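Local coordinates for inositol monophosphatase (Zymomonas mobilis, PDB 4N81), which probably hydrolyses phosphate monoesters such as inositol monophosphate, as a magnesium-dependent enzyme of the inositol monophosphatase superfamily, at residues I23-F28 with Q120-E125; Q60-D65 with R81-D86; L133-N138 with V215-G220; A156-W161 with G184-N189. All coordinates share one frame; numbering follows the deposited sequence.

Along the chain, contact 2 falls within the span that contact 1 closes, and contact 4 within that of contact 3. Contacts 1 and 2 bring the successive helices 7-24 and 42-61 to the larger sheet, with centres about 23 Å apart. Contact 3 joins helix 214-220 to strand 133-137 of that sheet, and contact 4 belongs to the smaller sheet. Contacts 1 and 4 touch where E125 OE2 meets Y188 OH at 2.6 Å, and both reach the second subunit; contacts 1 and 3 meet through Q124 and N138. I24 of contact 1 lies near I88 and D186 of contact 4 near D89, both predicted magnesium ligands; D86, another, ends strand 81-86, though contact 2 itself lies away from the site.

Contact 1: residues I23-F28 with Q120-E125; sequences IIRPFF and QPIHQE
R25 reaches from the 3-10 segment 25-27 to the backbone of the turn 120-125 and supplies most of the polar grip. Its NE, at 3.1 Å, and NH1, at 2.9 Å, both bond to P121 O, a side-on hold on one atom that the bend at chi3 (-67°) makes possible. NH1 lies in the carbonyl plane on a lone pair, while NE is tilted out of it. NH1 also makes a weak bond of 3.3 Å to Q124 OE1, the amide turned 70° from the guanidinium. A water donates to I122 O and accepts weakly from R25 NE. Arginine suits this place because its many N-H groups serve several acceptors; NH2 still pairs with D22.

The apolar part is F28 against I122. I122 CG1 stands over one ring face, 3.9 Å from the F28 centroid, in a CH-pi contact, and I122 CD1 lies 3.7 Å from F28 CD2. I24 CG2 brushes P121 CG more loosely.

Within the turn, Q120 OE1 accepts from both I122 N and H123 N. Q124, at positive phi, and E125 both face Q120: a G1 beta bulge, here closing the hairpin of strands 112-120 and 125-130.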
loop_
_atom_site.group_PDB
_atom_site.type_symbol
_atom_site.label_atom_id
_atom_site.label_comp_id
_atom_site.label_asym_id
_atom_site.label_seq_id
_atom_site.Cartn_x
_atom_site.Cartn_y
_atom_site.Cartn_z
ATOM N N ILE A 23 -11.208 3.933 18.663
ATOM C CA ILE A 23 -10.794 5.340 18.768
ATOM C C ILE A 23 -10.197 5.904 17.465
ATOM O O ILE A 23 -10.452 7.050 17.081
ATOM C CB ILE A 23 -9.786 5.473 19.901
ATOM C CG1 ILE A 23 -10.518 5.326 21.229
ATOM C CG2 ILE A 23 -9.006 6.786 19.804
ATOM C CD1 ILE A 23 -9.597 4.931 22.382
ATOM N N ILE A 24 -9.394 5.078 16.800
ATOM C CA ILE A 24 -8.637 5.478 15.600
ATOM C C ILE A 24 -9.519 5.613 14.357
ATOM O O ILE A 24 -9.374 6.555 13.591
ATOM C CB ILE A 24 -7.524 4.441 15.299
ATOM C CG1 ILE A 24 -6.445 4.471 16.407
ATOM C CG2 ILE A 24 -6.908 4.670 13.884
ATOM C CD1 ILE A 24 -5.441 3.211 16.364
ATOM N N ARG A 25 -10.483 4.714 14.203
ATOM C CA ARG A 25 -11.264 4.658 12.950
ATOM C C ARG A 25 -11.901 5.998 12.505
ATOM O O ARG A 25 -11.761 6.390 11.341
ATOM C CB ARG A 25 -12.332 3.563 13.066
ATOM C CG ARG A 25 -13.103 3.229 11.799
ATOM C CD ARG A 25 -14.118 2.058 12.068
ATOM N NE ARG A 25 -13.420 0.794 12.343
ATOM C CZ ARG A 25 -13.388 0.203 13.544
ATOM N NH1 ARG A 25 -12.725 -0.967 13.715
ATOM N NH2 ARG A 25 -14.026 0.767 14.565
ATOM N N PRO A 26 -12.556 6.733 13.426
ATOM C CA PRO A 26 -13.213 7.973 13.003
ATOM C C PRO A 26 -12.223 8.976 12.375
ATOM O O PRO A 26 -12.682 9.919 11.722
ATOM C CB PRO A 26 -13.798 8.543 14.311
ATOM C CG PRO A 26 -13.973 7.358 15.181
ATOM C CD PRO A 26 -12.873 6.398 14.829
ATOM N N PHE A 27 -10.932 8.905 12.728
ATOM C CA PHE A 27 -9.948 9.879 12.226
ATOM C C PHE A 27 -9.384 9.512 10.860
ATOM O O PHE A 27 -8.711 10.308 10.257
ATOM C CB PHE A 27 -8.784 10.025 13.199
ATOM C CG PHE A 27 -9.197 10.632 14.518
ATOM C CD1 PHE A 27 -9.384 9.833 15.647
ATOM C CD2 PHE A 27 -9.468 11.984 14.598
ATOM C CE1 PHE A 27 -9.781 10.388 16.848
ATOM C CE2 PHE A 27 -9.875 12.559 15.812
ATOM C CZ PHE A 27 -10.024 11.745 16.936
ATOM N N PHE A 28 -9.605 8.293 10.418
ATOM C CA PHE A 28 -9.008 7.862 9.150
ATOM C C PHE A 28 -9.643 8.633 7.975
ATOM O O PHE A 28 -10.886 8.735 7.893
ATOM C CB PHE A 28 -9.249 6.358 8.991
ATOM C CG PHE A 28 -8.657 5.796 7.713
ATOM C CD1 PHE A 28 -7.281 5.843 7.507
ATOM C CD2 PHE A 28 -9.486 5.202 6.772
ATOM C CE1 PHE A 28 -6.706 5.328 6.312
ATOM C CE2 PHE A 28 -8.962 4.647 5.623
ATOM C CZ PHE A 28 -7.574 4.692 5.395
ATOM N N GLN A 120 -5.487 -4.155 11.760
ATOM C CA GLN A 120 -5.794 -3.105 10.781
ATOM C C GLN A 120 -7.247 -2.806 11.047
ATOM O O GLN A 120 -8.129 -3.616 10.723
ATOM C CB GLN A 120 -5.621 -3.709 9.353
ATOM C CG GLN A 120 -5.152 -2.625 8.326
ATOM C CD GLN A 120 -6.053 -1.392 8.365
ATOM O OE1 GLN A 120 -7.272 -1.501 8.226
ATOM N NE2 GLN A 120 -5.467 -0.232 8.569
ATOM N N PRO A 121 -7.527 -1.616 11.641
ATOM C CA PRO A 121 -8.892 -1.380 12.130
ATOM C C PRO A 121 -9.858 -0.937 11.050
ATOM O O PRO A 121 -11.063 -0.897 11.326
ATOM C CB PRO A 121 -8.709 -0.282 13.176
ATOM C CG PRO A 121 -7.433 0.484 12.693
ATOM C CD PRO A 121 -6.552 -0.627 12.154
ATOM N N ILE A 122 -9.361 -0.587 9.849
ATOM C CA ILE A 122 -10.293 -0.145 8.803
ATOM C C ILE A 122 -10.869 -1.375 8.106
ATOM O O ILE A 122 -12.087 -1.516 7.960
ATOM C CB ILE A 122 -9.572 0.779 7.760
ATOM C CG1 ILE A 122 -8.842 1.923 8.499
ATOM C CG2 ILE A 122 -10.595 1.339 6.704
ATOM C CD1 ILE A 122 -9.730 2.716 9.506
ATOM N N HIS A 123 -9.995 -2.282 7.693
ATOM C CA HIS A 123 -10.466 -3.526 7.033
ATOM C C HIS A 123 -10.675 -4.725 7.910
ATOM O O HIS A 123 -11.088 -5.787 7.435
ATOM C CB HIS A 123 -9.656 -3.787 5.771
ATOM C CG HIS A 123 -9.896 -2.700 4.761
ATOM N ND1 HIS A 123 -8.878 -1.998 4.149
ATOM C CD2 HIS A 123 -11.062 -2.129 4.351
ATOM C CE1 HIS A 123 -9.409 -1.072 3.364
ATOM N NE2 HIS A 123 -10.728 -1.114 3.486
ATOM N N GLN A 124 -10.441 -4.532 9.203
ATOM C CA GLN A 124 -10.647 -5.602 10.192
ATOM C C GLN A 124 -9.815 -6.842 9.848
ATOM O O GLN A 124 -10.347 -7.927 9.610
ATOM C CB GLN A 124 -12.128 -5.982 10.298
ATOM C CG GLN A 124 -13.050 -4.803 10.232
ATOM C CD GLN A 124 -13.172 -4.153 11.544
ATOM O OE1 GLN A 124 -12.163 -3.844 12.191
ATOM N NE2 GLN A 124 -14.414 -3.962 11.992
ATOM N N GLU A 125 -8.510 -6.656 9.816
ATOM C CA GLU A 125 -7.602 -7.760 9.588
ATOM C C GLU A 125 -6.712 -7.796 10.823
ATOM O O GLU A 125 -6.023 -6.801 11.131
ATOM C CB GLU A 125 -6.734 -7.424 8.374
ATOM C CG GLU A 125 -7.598 -7.175 7.109
ATOM C CD GLU A 125 -6.750 -6.846 5.857
ATOM O OE1 GLU A 125 -6.826 -7.600 4.846
ATOM O OE2 GLU A 125 -6.039 -5.818 5.904
HETATM O O HOH W 1 -13.787 0.033 9.380
#

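Contact 2: residues Q60-D65 with R81-D86; sequences QERPED and RLWVLD
The D65 carboxylate meets two flat groups, the R81 guanidinium and the W83 indole, at their edges, and its plane is turned 47° from the first and 32° from the second. D65 OD2 lies in the guanidinium plane, and D65 CB sits in plane at the indole rim. R81 takes the carboxylate side-on, one nitrogen to each oxygen: NE to D65 OD2 at 3.0 Å, coming from above the carboxylate plane, and NH2 to D65 OD1 at 3.0 Å, on the syn side. The anti side of OD1 is used by W83 NE1, 2.8 Å from D65 OD1. A bend at chi3 (37°) swings the guanidinium back to this position.

D65 ends a type I turn that starts at R62, with D65 N bonded to R62 O, and its CA lies nearest that of R81. R62 packs its aliphatic CG against the indole, 4.0 Å from W83 NE1, while its guanidinium turns to D9 of helix 7-24.

Aspartate suits this place because two oxygens can take three N-H groups. D9 pairs with both R62 and R81, and D65 with R81, which probably offsets the closeness of the two arginines and favours a charged D65 despite its burial.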
loop_
_atom_site.group_PDB
_atom_site.type_symbol
_atom_site.label_atom_id
_atom_site.label_comp_id
_atom_site.label_asym_id
_atom_site.label_seq_id
_atom_site.Cartn_x
_atom_site.Cartn_y
_atom_site.Cartn_z
ATOM N N GLN A 60 -5.211 -0.704 35.054
ATOM C CA GLN A 60 -6.138 -1.455 35.909
ATOM C C GLN A 60 -5.940 -2.991 35.930
ATOM O O GLN A 60 -6.030 -3.599 36.986
ATOM C CB GLN A 60 -7.603 -1.095 35.627
ATOM C CG GLN A 60 -8.569 -1.893 36.473
ATOM C CD GLN A 60 -9.952 -1.268 36.586
ATOM O OE1 GLN A 60 -10.587 -0.946 35.579
ATOM N NE2 GLN A 60 -10.425 -1.094 37.818
ATOM N N GLU A 61 -5.706 -3.618 34.776
ATOM C CA GLU A 61 -5.706 -5.077 34.689
ATOM C C GLU A 61 -4.328 -5.700 34.818
ATOM O O GLU A 61 -4.224 -6.894 35.097
ATOM C CB GLU A 61 -6.298 -5.562 33.363
ATOM C CG GLU A 61 -7.563 -4.898 32.922
ATOM C CD GLU A 61 -8.754 -5.393 33.672
ATOM O OE1 GLU A 61 -8.623 -6.379 34.444
ATOM O OE2 GLU A 61 -9.829 -4.783 33.493
ATOM N N ARG A 62 -3.264 -4.935 34.577
ATOM C CA ARG A 62 -1.937 -5.511 34.765
ATOM C C ARG A 62 -1.073 -4.566 35.552
ATOM O O ARG A 62 -0.061 -4.104 35.064
ATOM C CB ARG A 62 -1.293 -5.827 33.405
ATOM C CG ARG A 62 -2.038 -6.915 32.657
ATOM C CD ARG A 62 -1.945 -8.290 33.341
ATOM N NE ARG A 62 -2.455 -9.315 32.440
ATOM C CZ ARG A 62 -3.736 -9.646 32.328
ATOM N NH1 ARG A 62 -4.636 -9.054 33.099
ATOM N NH2 ARG A 62 -4.118 -10.564 31.438
ATOM N N PRO A 63 -1.435 -4.358 36.843
ATOM C CA PRO A 63 -0.753 -3.381 37.695
ATOM C C PRO A 63 0.728 -3.668 37.842
ATOM O O PRO A 63 1.538 -2.747 37.962
ATOM C CB PRO A 63 -1.463 -3.532 39.046
ATOM C CG PRO A 63 -2.800 -4.075 38.705
ATOM C CD PRO A 63 -2.600 -4.959 37.496
ATOM N N GLU A 64 1.085 -4.943 37.839
ATOM C CA GLU A 64 2.494 -5.310 38.023
ATOM C C GLU A 64 3.369 -5.310 36.746
ATOM O O GLU A 64 4.602 -5.440 36.841
ATOM C CB GLU A 64 2.584 -6.655 38.744
ATOM C CG GLU A 64 1.661 -6.734 39.973
ATOM C CD GLU A 64 1.605 -8.131 40.563
ATOM O OE1 GLU A 64 2.302 -9.041 40.032
ATOM O OE2 GLU A 64 0.854 -8.322 41.549
ATOM N N ASP A 65 2.747 -5.210 35.564
ATOM C CA ASP A 65 3.504 -5.177 34.308
ATOM C C ASP A 65 4.038 -3.793 33.929
ATOM O O ASP A 65 3.376 -2.791 34.159
ATOM C CB ASP A 65 2.660 -5.702 33.110
ATOM C CG ASP A 65 2.229 -7.151 33.280
ATOM O OD1 ASP A 65 1.371 -7.585 32.482
ATOM O OD2 ASP A 65 2.758 -7.842 34.207
ATOM N N ARG A 81 8.117 -8.355 32.785
ATOM C CA ARG A 81 7.060 -8.335 31.740
ATOM C C ARG A 81 6.712 -6.888 31.361
ATOM O O ARG A 81 6.400 -6.064 32.251
ATOM C CB ARG A 81 5.763 -9.024 32.234
ATOM C CG ARG A 81 5.885 -10.542 32.521
ATOM C CD ARG A 81 4.693 -11.134 33.329
ATOM N NE ARG A 81 3.393 -10.556 32.971
ATOM C CZ ARG A 81 2.474 -11.131 32.201
ATOM N NH1 ARG A 81 2.675 -12.335 31.679
ATOM N NH2 ARG A 81 1.338 -10.503 31.953
ATOM N N LEU A 82 6.703 -6.586 30.066
ATOM C CA LEU A 82 6.445 -5.220 29.599
ATOM C C LEU A 82 5.464 -5.269 28.439
ATOM O O LEU A 82 5.657 -6.064 27.503
ATOM C CB LEU A 82 7.727 -4.590 29.023
ATOM C CG LEU A 82 8.950 -4.385 29.918
ATOM C CD1 LEU A 82 10.069 -3.732 29.100
ATOM C CD2 LEU A 82 8.574 -3.522 31.094
ATOM N N TRP A 83 4.495 -4.365 28.433
ATOM C CA TRP A 83 3.649 -4.182 27.256
ATOM C C TRP A 83 4.225 -3.102 26.327
ATOM O O TRP A 83 4.676 -2.046 26.800
ATOM C CB TRP A 83 2.245 -3.774 27.706
ATOM C CG TRP A 83 1.551 -4.902 28.426
ATOM C CD1 TRP A 83 1.623 -5.204 29.744
ATOM C CD2 TRP A 83 0.730 -5.909 27.817
ATOM N NE1 TRP A 83 0.873 -6.342 30.017
ATOM C CE2 TRP A 83 0.313 -6.787 28.844
ATOM C CE3 TRP A 83 0.312 -6.154 26.502
ATOM C CZ2 TRP A 83 -0.508 -7.883 28.597
ATOM C CZ3 TRP A 83 -0.504 -7.239 26.258
ATOM C CH2 TRP A 83 -0.904 -8.094 27.304
ATOM N N VAL A 84 4.188 -3.356 25.016
ATOM C CA VAL A 84 4.721 -2.419 24.049
ATOM C C VAL A 84 3.557 -2.073 23.136
ATOM O O VAL A 84 2.979 -2.971 22.557
ATOM C CB VAL A 84 5.861 -3.081 23.230
ATOM C CG1 VAL A 84 6.460 -2.103 22.195
ATOM C CG2 VAL A 84 6.977 -3.567 24.157
ATOM N N LEU A 85 3.186 -0.787 23.055
ATOM C CA LEU A 85 2.041 -0.347 22.248
ATOM C C LEU A 85 2.483 0.599 21.134
ATOM O O LEU A 85 3.286 1.500 21.367
ATOM C CB LEU A 85 1.057 0.412 23.132
ATOM C CG LEU A 85 0.713 -0.311 24.443
ATOM C CD1 LEU A 85 -0.208 0.524 25.296
ATOM C CD2 LEU A 85 0.102 -1.673 24.188
ATOM N N ASP A 86 1.990 0.382 19.924
ATOM C CA ASP A 86 2.099 1.376 18.878
ATOM C C ASP A 86 0.695 1.558 18.271
ATOM O O ASP A 86 0.275 0.727 17.444
ATOM C CB ASP A 86 3.095 0.941 17.789
ATOM C CG ASP A 86 3.518 2.124 16.893
ATOM O OD1 ASP A 86 3.119 3.266 17.222
ATOM O OD2 ASP A 86 4.250 1.918 15.896
#

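Contact 3: residues L133-N138 with V215-G220; sequences LPTSFN and VPIVEG
Helix 214-220 meets strand 133-137 of the larger sheet where T135 faces I217 and G220. Over these short segments the axes run 6.8 Å apart at 105°, so the helix lies across the strand, and T135 serves it with both of its donors.

The hydroxyl is the closer of the two. T135 OG1 donates to I217 O over 2.7 Å, in the carbonyl plane and on a lone pair. A chi1 of -69° sets OG1 beside the backbone N, which lets hydroxyl and amide work the same end of the helix. T135 N bonds to G220 O at 3.0 Å, in a nearly straight N-H...O line although the donor stands well above the carbonyl plane. P134 has no N-H to give, but its CA makes a CA-H...O contact with the same oxygen, P134 CA to G220 O being 3.6 Å. The hydroxyl and amide of T135 thus both serve carbonyls toward the C-terminal part of the helix, whose dipole would probably favour them.

Threonine also offers a methyl: T135 CG2 touches I217 CG2 at 3.9 Å, the two side chains crossing at about a right angle. Glycine suits position 220 because a side chain there would point at the strand and run into T135 OG1, already 3.0 Å from G220 C. Beyond the contact, I217 packs on I118 and W127 of the same sheet and on S194. Helix 214-220 covers this sheet together with helix 187-194, consistent with the alpha-beta-alpha-beta-alpha layering of the inositol monophosphatase fold.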
loop_
_atom_site.group_PDB
_atom_site.type_symbol
_atom_site.label_atom_id
_atom_site.label_comp_id
_atom_site.label_asym_id
_atom_site.label_seq_id
_atom_site.Cartn_x
_atom_site.Cartn_y
_atom_site.Cartn_z
ATOM N N LEU A 133 1.845 -21.004 20.396
ATOM C CA LEU A 133 0.778 -21.381 19.483
ATOM C C LEU A 133 1.127 -20.968 18.057
ATOM O O LEU A 133 1.930 -20.055 17.849
ATOM C CB LEU A 133 -0.536 -20.687 19.849
ATOM C CG LEU A 133 -1.469 -21.366 20.848
ATOM C CD1 LEU A 133 -1.415 -22.899 20.808
ATOM C CD2 LEU A 133 -1.038 -20.883 22.139
ATOM N N PRO A 134 0.511 -21.640 17.061
ATOM C CA PRO A 134 0.568 -21.156 15.663
ATOM C C PRO A 134 -0.097 -19.789 15.531
ATOM O O PRO A 134 -1.097 -19.475 16.192
ATOM C CB PRO A 134 -0.232 -22.213 14.867
ATOM C CG PRO A 134 -0.777 -23.163 15.874
ATOM C CD PRO A 134 -0.084 -22.978 17.191
ATOM N N THR A 135 0.468 -18.983 14.657
ATOM C CA THR A 135 -0.050 -17.665 14.352
ATOM C C THR A 135 -1.389 -17.797 13.652
ATOM O O THR A 135 -1.567 -18.725 12.849
ATOM C CB THR A 135 0.950 -16.944 13.483
ATOM O OG1 THR A 135 2.089 -16.661 14.292
ATOM C CG2 THR A 135 0.411 -15.624 12.899
ATOM N N SER A 136 -2.292 -16.889 13.947
ATOM C CA SER A 136 -3.610 -16.860 13.351
ATOM C C SER A 136 -3.926 -15.511 12.677
ATOM O O SER A 136 -3.472 -14.526 13.126
ATOM C CB SER A 136 -4.659 -17.126 14.409
ATOM O OG SER A 136 -4.698 -18.486 14.813
ATOM N N PHE A 137 -4.717 -15.550 11.622
ATOM C CA PHE A 137 -5.156 -14.330 10.987
ATOM C C PHE A 137 -6.684 -14.417 10.947
ATOM O O PHE A 137 -7.218 -15.347 10.352
ATOM C CB PHE A 137 -4.623 -14.254 9.582
ATOM C CG PHE A 137 -5.134 -13.029 8.802
ATOM C CD1 PHE A 137 -6.167 -13.149 7.884
ATOM C CD2 PHE A 137 -4.545 -11.773 8.995
ATOM C CE1 PHE A 137 -6.621 -12.012 7.124
ATOM C CE2 PHE A 137 -5.001 -10.645 8.299
ATOM C CZ PHE A 137 -6.036 -10.758 7.359
ATOM N N ASN A 138 -7.376 -13.468 11.587
ATOM C CA ASN A 138 -8.862 -13.514 11.690
ATOM C C ASN A 138 -9.311 -14.893 12.143
ATOM O O ASN A 138 -10.294 -15.462 11.652
ATOM C CB ASN A 138 -9.567 -13.031 10.413
ATOM C CG ASN A 138 -9.378 -11.547 10.206
ATOM O OD1 ASN A 138 -8.890 -10.877 11.103
ATOM N ND2 ASN A 138 -9.800 -11.012 9.060
ATOM N N VAL A 215 7.530 -10.011 15.826
ATOM C CA VAL A 215 8.331 -11.256 15.913
ATOM C C VAL A 215 7.526 -12.580 16.188
ATOM O O VAL A 215 7.690 -13.572 15.472
ATOM C CB VAL A 215 9.529 -11.094 16.958
ATOM C CG1 VAL A 215 10.419 -12.391 17.018
ATOM C CG2 VAL A 215 10.401 -9.841 16.611
ATOM N N PRO A 216 6.670 -12.608 17.224
ATOM C CA PRO A 216 5.883 -13.831 17.476
ATOM C C PRO A 216 4.976 -14.189 16.314
ATOM O O PRO A 216 4.715 -15.373 16.073
ATOM C CB PRO A 216 5.053 -13.481 18.733
ATOM C CG PRO A 216 5.726 -12.306 19.326
ATOM C CD PRO A 216 6.392 -11.559 18.228
ATOM N N ILE A 217 4.484 -13.171 15.610
ATOM C CA ILE A 217 3.541 -13.416 14.509
ATOM C C ILE A 217 4.274 -14.084 13.347
ATOM O O ILE A 217 3.874 -15.156 12.891
ATOM C CB ILE A 217 2.912 -12.071 14.046
ATOM C CG1 ILE A 217 1.970 -11.574 15.165
ATOM C CG2 ILE A 217 2.229 -12.174 12.638
ATOM C CD1 ILE A 217 1.473 -10.108 14.887
ATOM N N VAL A 218 5.408 -13.514 12.971
ATOM C CA VAL A 218 6.186 -14.086 11.877
ATOM C C VAL A 218 6.719 -15.478 12.250
ATOM O O VAL A 218 6.611 -16.430 11.446
ATOM C CB VAL A 218 7.367 -13.172 11.517
ATOM C CG1 VAL A 218 8.344 -13.904 10.550
ATOM C CG2 VAL A 218 6.834 -11.864 10.811
ATOM N N GLU A 219 7.263 -15.601 13.459
ATOM C CA GLU A 219 7.877 -16.854 13.859
ATOM C C GLU A 219 6.834 -17.938 14.041
ATOM O O GLU A 219 7.086 -19.064 13.644
ATOM C CB GLU A 219 8.872 -16.664 15.065
ATOM C CG GLU A 219 10.068 -15.706 14.573
ATOM C CD GLU A 219 11.469 -15.872 15.236
ATOM O OE1 GLU A 219 11.386 -16.071 16.464
ATOM O OE2 GLU A 219 12.619 -15.759 14.535
ATOM N N GLY A 220 5.631 -17.587 14.534
ATOM C CA GLY A 220 4.609 -18.595 14.788
ATOM C C GLY A 220 3.915 -18.953 13.492
ATOM O O GLY A 220 3.113 -19.916 13.463
#

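Contact 4: residues A156-W161 with G184-N189; sequences ATTSPW and GGDCYN
With chi1 at -66°, T158 OG1 is placed beside its own backbone N, where D186 N can donate to it, while D186, at positive phi and with chi1 -47°, brings OD1 alongside the T158 methyl. T158 OG1 accepts from D186 N at 2.9 Å, and T158 CG2 lies 3.5 Å from D186 OD1. The same oxygen is hydrogen-bonded to E203, so the hydroxyl has two partners, D186 N and E203. Threonine fits here by offering a polar and an apolar branch at once.

The backbones meet at G184, whose N makes two weak bonds, 3.0 Å to T157 O and 2.9 Å to T158 O. Positive phi favours glycine at 184; at G185 the backbone angles would jam a CB against the carbonyl O of G184 and against N189 ND2. G185 O accepts from Y188 N, and G184 O accepts from N189 ND2 at 2.9 Å. N189 also sets its amide against the small A156 methyl, with A156 CB 3.6 Å from N189 CG, and its OD1 bonds R98 of the second subunit. The D186 side chain lies close to that of D89, a predicted magnesium ligand, and to a bound sulfate.

The contact sits where strand 154-157, helix 165-175 and strand 180-183 form a beta-alpha-beta crossover between parallel neighbours; from the end of the second strand the chain turns past the first and enters helix 187-194.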
loop_
_atom_site.group_PDB
_atom_site.type_symbol
_atom_site.label_atom_id
_atom_site.label_comp_id
_atom_site.label_asym_id
_atom_site.label_seq_id
_atom_site.Cartn_x
_atom_site.Cartn_y
_atom_site.Cartn_z
ATOM N N ALA A 156 10.160 -6.806 0.399
ATOM C CA ALA A 156 9.413 -5.571 0.633
ATOM C C ALA A 156 10.210 -4.728 1.590
ATOM O O ALA A 156 10.979 -5.248 2.439
ATOM C CB ALA A 156 8.020 -5.895 1.306
ATOM N N THR A 157 9.999 -3.424 1.486
ATOM C CA THR A 157 10.531 -2.516 2.528
ATOM C C THR A 157 9.679 -1.235 2.493
ATOM O O THR A 157 9.048 -0.952 1.463
ATOM C CB THR A 157 11.995 -2.118 2.304
ATOM O OG1 THR A 157 12.536 -1.570 3.544
ATOM C CG2 THR A 157 12.157 -1.052 1.153
ATOM N N THR A 158 9.622 -0.504 3.601
ATOM C CA THR A 158 8.709 0.650 3.594
ATOM C C THR A 158 9.238 1.731 2.649
ATOM O O THR A 158 8.476 2.277 1.834
ATOM C CB THR A 158 8.519 1.227 5.027
ATOM O OG1 THR A 158 7.843 0.226 5.816
ATOM C CG2 THR A 158 7.646 2.494 4.956
ATOM N N SER A 159 10.542 2.022 2.750
ATOM C CA SER A 159 11.162 3.005 1.839
ATOM C C SER A 159 12.683 2.866 1.778
ATOM O O SER A 159 13.310 2.741 2.810
ATOM C CB SER A 159 10.806 4.457 2.290
ATOM O OG SER A 159 11.528 5.409 1.476
ATOM N N PRO A 160 13.293 2.952 0.579
ATOM C CA PRO A 160 14.760 3.011 0.495
ATOM C C PRO A 160 15.333 4.195 1.245
ATOM O O PRO A 160 16.449 4.132 1.779
ATOM C CB PRO A 160 15.040 3.067 -1.005
ATOM C CG PRO A 160 13.851 3.572 -1.596
ATOM C CD PRO A 160 12.692 3.059 -0.757
ATOM N N TRP A 161 14.563 5.270 1.324
ATOM C CA TRP A 161 15.073 6.467 1.979
ATOM C C TRP A 161 14.933 6.459 3.502
ATOM O O TRP A 161 15.331 7.426 4.165
ATOM C CB TRP A 161 14.474 7.742 1.325
ATOM C CG TRP A 161 14.657 7.671 -0.165
ATOM C CD1 TRP A 161 15.835 7.686 -0.836
ATOM C CD2 TRP A 161 13.630 7.523 -1.161
ATOM N NE1 TRP A 161 15.608 7.576 -2.194
ATOM C CE2 TRP A 161 14.259 7.496 -2.411
ATOM C CE3 TRP A 161 12.240 7.463 -1.110
ATOM C CZ2 TRP A 161 13.541 7.380 -3.612
ATOM C CZ3 TRP A 161 11.535 7.348 -2.316
ATOM C CH2 TRP A 161 12.187 7.300 -3.522
ATOM N N GLY A 184 6.546 0.485 0.555
ATOM C CA GLY A 184 5.537 1.035 1.473
ATOM C C GLY A 184 4.954 -0.065 2.342
ATOM O O GLY A 184 4.979 -1.243 1.968
ATOM N N GLY A 185 4.415 0.292 3.499
ATOM C CA GLY A 185 3.530 -0.647 4.193
ATOM C C GLY A 185 3.823 -0.892 5.669
ATOM O O GLY A 185 2.914 -1.349 6.374
ATOM N N ASP A 186 5.053 -0.629 6.136
ATOM C CA ASP A 186 5.369 -0.810 7.579
ATOM C C ASP A 186 4.991 -2.211 8.060
ATOM O O ASP A 186 5.362 -3.230 7.372
ATOM C CB ASP A 186 4.676 0.328 8.381
ATOM C CG ASP A 186 4.927 1.696 7.729
ATOM O OD1 ASP A 186 6.005 2.277 7.989
ATOM O OD2 ASP A 186 4.064 2.132 6.929
ATOM N N CYS A 187 4.208 -2.295 9.145
ATOM C CA CYS A 187 3.891 -3.618 9.718
ATOM C C CYS A 187 3.175 -4.511 8.742
ATOM O O CYS A 187 3.242 -5.768 8.843
ATOM C CB CYS A 187 3.034 -3.506 10.994
ATOM S SG CYS A 187 1.484 -2.556 10.733
ATOM N N TYR A 188 2.490 -3.891 7.778
ATOM C CA TYR A 188 1.626 -4.679 6.924
ATOM C C TYR A 188 2.464 -5.689 6.133
ATOM O O TYR A 188 1.989 -6.813 5.865
ATOM C CB TYR A 188 0.860 -3.775 5.926
ATOM C CG TYR A 188 -0.449 -4.430 5.511
ATOM C CD1 TYR A 188 -1.632 -4.206 6.240
ATOM C CD2 TYR A 188 -0.514 -5.245 4.397
ATOM C CE1 TYR A 188 -2.859 -4.778 5.849
ATOM C CE2 TYR A 188 -1.720 -5.842 4.032
ATOM C CZ TYR A 188 -2.867 -5.638 4.761
ATOM O OH TYR A 188 -4.067 -6.223 4.333
ATOM N N ASN A 189 3.697 -5.327 5.782
ATOM C CA ASN A 189 4.441 -6.314 4.955
ATOM C C ASN A 189 4.805 -7.557 5.738
ATOM O O ASN A 189 4.911 -8.656 5.177
ATOM C CB ASN A 189 5.708 -5.691 4.370
ATOM C CG ASN A 189 5.367 -4.611 3.355
ATOM O OD1 ASN A 189 4.563 -4.830 2.459
ATOM N ND2 ASN A 189 5.976 -3.453 3.505
#